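Local structure of MmeI (Methylophilus methylotrophus, 5HR4) at residues F360-G365 with A515-K520. The protein is a DNA-binding restriction-modification enzyme that probably also methylates adenine at N6 in DNA, using S-adenosyl-L-methionine as methyl donor. Sequence-based numbering, arbitrary orientation.
Sequences FDPACG and AAWYPK. With SFG (sinefungin), chain H.
Trp517 turns the NE1 edge of its indole to Pro362 O, with Ala363 CB coming in obliquely, an example of how a single side chain can tie helix 517-524 to a cofactor-binding loop. NE1 donates a hydrogen bond to Pro362 O at 2.7 Å. The oxygen lies almost in the indole plane, whereas the nitrogen stands above the carbonyl plane, 47° out of it. With CG anti to its own carbonyl carbon and beside its backbone N (chi1 -83°), the indole bridges backbones whose nearest CA atoms, of Pro362 and Trp517, are 8.0 Å apart. Around this bond the fit is close: Ala363 CB comes to within 3.6 Å of Trp517 NE1, and Pro362 CB lies 4.0 Å from Trp517 CD1. The contact itself is wholly buried; the partly exposed Lys520, farther along the helix, makes no contact with the loop and bonds Ile464 O through NZ. Sinefungin fills the pocket that this pair helps to line. Its adenine atom C6 is 3.6 Å from Trp517 CZ2, near the indole plane, and Ala363 O lies 3.4 Å from ligand CG. DPACG, with Asp361 ending strand 359-361 and the rest forming the turn after it, fits the glycine-containing cofactor motif of Rossmann-like methyltransferases. That strand runs parallel between 409-413 and 477-480, while Phe535 of strand 532-538 touches both Pro362 and Trp517, and helices 492-502 and 544-556 pack against 515-520.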
loop_
_atom_site.group_PDB
_atom_site.type_symbol
_atom_site.label_atom_id
_atom_site.label_comp_id
_atom_site.label_asym_id
_atom_site.label_seq_id
_atom_site.Cartn_x
_atom_site.Cartn_y
_atom_site.Cartn_z
ATOM N N PHE A 360 -11.966 14.680 5.415
ATOM C CA PHE A 360 -12.677 13.827 4.462
ATOM C C PHE A 360 -11.768 12.691 3.993
ATOM O O PHE A 360 -10.849 12.916 3.195
ATOM C CB PHE A 360 -13.149 14.680 3.283
ATOM C CG PHE A 360 -14.092 13.991 2.353
ATOM C CD1 PHE A 360 -14.592 12.724 2.634
ATOM C CD2 PHE A 360 -14.490 14.629 1.186
ATOM C CE1 PHE A 360 -15.454 12.085 1.752
ATOM C CE2 PHE A 360 -15.349 14.013 0.302
ATOM C CZ PHE A 360 -15.837 12.728 0.584
ATOM N N ASP A 361 -12.048 11.468 4.453
ATOM C CA ASP A 361 -11.281 10.276 4.082
ATOM C C ASP A 361 -12.082 9.381 3.131
ATOM O O ASP A 361 -12.911 8.571 3.585
ATOM C CB ASP A 361 -10.874 9.502 5.342
ATOM C CG ASP A 361 -9.927 8.312 5.053
ATOM O OD1 ASP A 361 -9.719 7.935 3.867
ATOM O OD2 ASP A 361 -9.402 7.727 6.042
ATOM N N PRO A 362 -11.823 9.447 1.804
ATOM C CA PRO A 362 -12.687 8.780 0.819
ATOM C C PRO A 362 -12.404 7.293 0.641
ATOM O O PRO A 362 -12.627 6.748 -0.443
ATOM C CB PRO A 362 -12.385 9.539 -0.482
ATOM C CG PRO A 362 -11.128 10.392 -0.197
ATOM C CD PRO A 362 -10.641 10.056 1.174
ATOM N N ALA A 363 -11.914 6.639 1.696
ATOM C CA ALA A 363 -11.644 5.206 1.733
ATOM C C ALA A 363 -11.276 4.861 3.173
ATOM O O ALA A 363 -10.279 4.181 3.431
ATOM C CB ALA A 363 -10.529 4.832 0.749
ATOM N N CYS A 364 -12.092 5.326 4.117
ATOM C CA CYS A 364 -11.633 5.567 5.474
ATOM C C CYS A 364 -11.405 4.304 6.299
ATOM O O CYS A 364 -10.865 4.419 7.406
ATOM C CB CYS A 364 -12.630 6.477 6.192
ATOM S SG CYS A 364 -14.161 5.660 6.590
ATOM N N GLY A 365 -11.796 3.128 5.826
ATOM C CA GLY A 365 -11.587 1.935 6.637
ATOM C C GLY A 365 -12.328 2.020 7.959
ATOM O O GLY A 365 -13.494 2.415 8.011
ATOM N N ALA A 515 -4.625 4.318 -7.865
ATOM C CA ALA A 515 -4.536 5.494 -8.723
ATOM C C ALA A 515 -5.893 6.153 -8.906
ATOM O O ALA A 515 -5.982 7.378 -8.936
ATOM C CB ALA A 515 -3.934 5.120 -10.071
ATOM N N ALA A 516 -6.967 5.356 -8.952
ATOM C CA ALA A 516 -8.320 5.882 -9.156
ATOM C C ALA A 516 -8.688 7.033 -8.212
ATOM O O ALA A 516 -9.396 7.961 -8.613
ATOM C CB ALA A 516 -9.329 4.753 -9.007
ATOM N N TRP A 517 -8.257 6.991 -6.952
ATOM C CA TRP A 517 -8.665 8.073 -6.050
ATOM C C TRP A 517 -8.040 9.420 -6.410
ATOM O O TRP A 517 -8.561 10.452 -5.981
ATOM C CB TRP A 517 -8.333 7.747 -4.588
ATOM C CG TRP A 517 -9.358 6.883 -3.928
ATOM C CD1 TRP A 517 -10.209 7.235 -2.926
ATOM C CD2 TRP A 517 -9.649 5.519 -4.238
ATOM N NE1 TRP A 517 -11.010 6.170 -2.589
ATOM C CE2 TRP A 517 -10.683 5.105 -3.380
ATOM C CE3 TRP A 517 -9.127 4.605 -5.155
ATOM C CZ2 TRP A 517 -11.205 3.815 -3.408
ATOM C CZ3 TRP A 517 -9.650 3.322 -5.190
ATOM C CH2 TRP A 517 -10.681 2.938 -4.322
ATOM N N TYR A 518 -6.949 9.437 -7.186
ATOM C CA TYR A 518 -6.296 10.709 -7.496
ATOM C C TYR A 518 -7.107 11.570 -8.458
ATOM O O TYR A 518 -7.295 12.767 -8.171
ATOM C CB TYR A 518 -4.881 10.453 -8.020
ATOM C CG TYR A 518 -3.886 10.066 -6.954
ATOM C CD1 TYR A 518 -3.897 8.791 -6.395
ATOM C CD2 TYR A 518 -2.919 10.966 -6.526
ATOM C CE1 TYR A 518 -2.993 8.428 -5.435
ATOM C CE2 TYR A 518 -1.998 10.615 -5.558
ATOM C CZ TYR A 518 -2.044 9.346 -5.015
ATOM O OH TYR A 518 -1.134 8.991 -4.056
ATOM N N PRO A 519 -7.588 11.070 -9.602
ATOM C CA PRO A 519 -8.441 11.918 -10.448
ATOM C C PRO A 519 -9.741 12.297 -9.773
ATOM O O PRO A 519 -10.238 13.408 -9.993
ATOM C CB PRO A 519 -8.692 11.044 -11.686
ATOM C CG PRO A 519 -7.589 10.073 -11.688
ATOM C CD PRO A 519 -7.316 9.781 -10.252
ATOM N N LYS A 520 -10.315 11.396 -8.967
ATOM C CA LYS A 520 -11.492 11.737 -8.175
ATOM C C LYS A 520 -11.233 12.985 -7.349
ATOM O O LYS A 520 -11.862 14.025 -7.566
ATOM C CB LYS A 520 -11.889 10.560 -7.281
ATOM C CG LYS A 520 -12.879 9.638 -7.926
ATOM C CD LYS A 520 -14.186 10.363 -8.188
ATOM C CE LYS A 520 -15.381 9.437 -8.104
ATOM N NZ LYS A 520 -16.653 10.162 -8.423
HETATM N N SFG H . -7.164 3.834 6.592
HETATM C CA SFG H . -8.004 2.778 7.115
HETATM C C SFG H . -7.545 2.505 8.535
HETATM O O SFG H . -6.585 3.164 8.992
HETATM O OXT SFG H . -8.110 1.646 9.253
HETATM C CB SFG H . -7.862 1.519 6.266
HETATM C CG SFG H . -8.169 1.889 4.823
HETATM C CD SFG H . -7.757 0.696 3.990
HETATM N NE SFG H . -6.324 0.798 3.793
HETATM C "C5'" SFG H . -8.504 0.652 2.647
HETATM C "C4'" SFG H . -10.065 0.682 2.776
HETATM O "O4'" SFG H . -10.577 0.998 1.621
HETATM C "C3'" SFG H . -10.695 -0.686 3.094
HETATM O "O3'" SFG H . -11.243 -0.603 4.331
HETATM C "C2'" SFG H . -11.765 -0.938 1.991
HETATM O "O2'" SFG H . -13.029 -1.485 2.561
HETATM C "C1'" SFG H . -11.995 0.240 1.508
HETATM N N9 SFG H . -12.294 0.242 0.110
HETATM C C8 SFG H . -11.768 -0.517 -0.848
HETATM N N7 SFG H . -12.300 -0.146 -2.015
HETATM C C5 SFG H . -13.151 0.850 -1.773
HETATM C C6 SFG H . -13.958 1.572 -2.618
HETATM N N6 SFG H . -14.164 1.526 -4.045
HETATM N N1 SFG H . -14.743 2.535 -2.152
HETATM C C2 SFG H . -14.739 2.803 -0.824
HETATM N N3 SFG H . -13.944 2.085 0.013
HETATM C C4 SFG H . -13.146 1.104 -0.464
#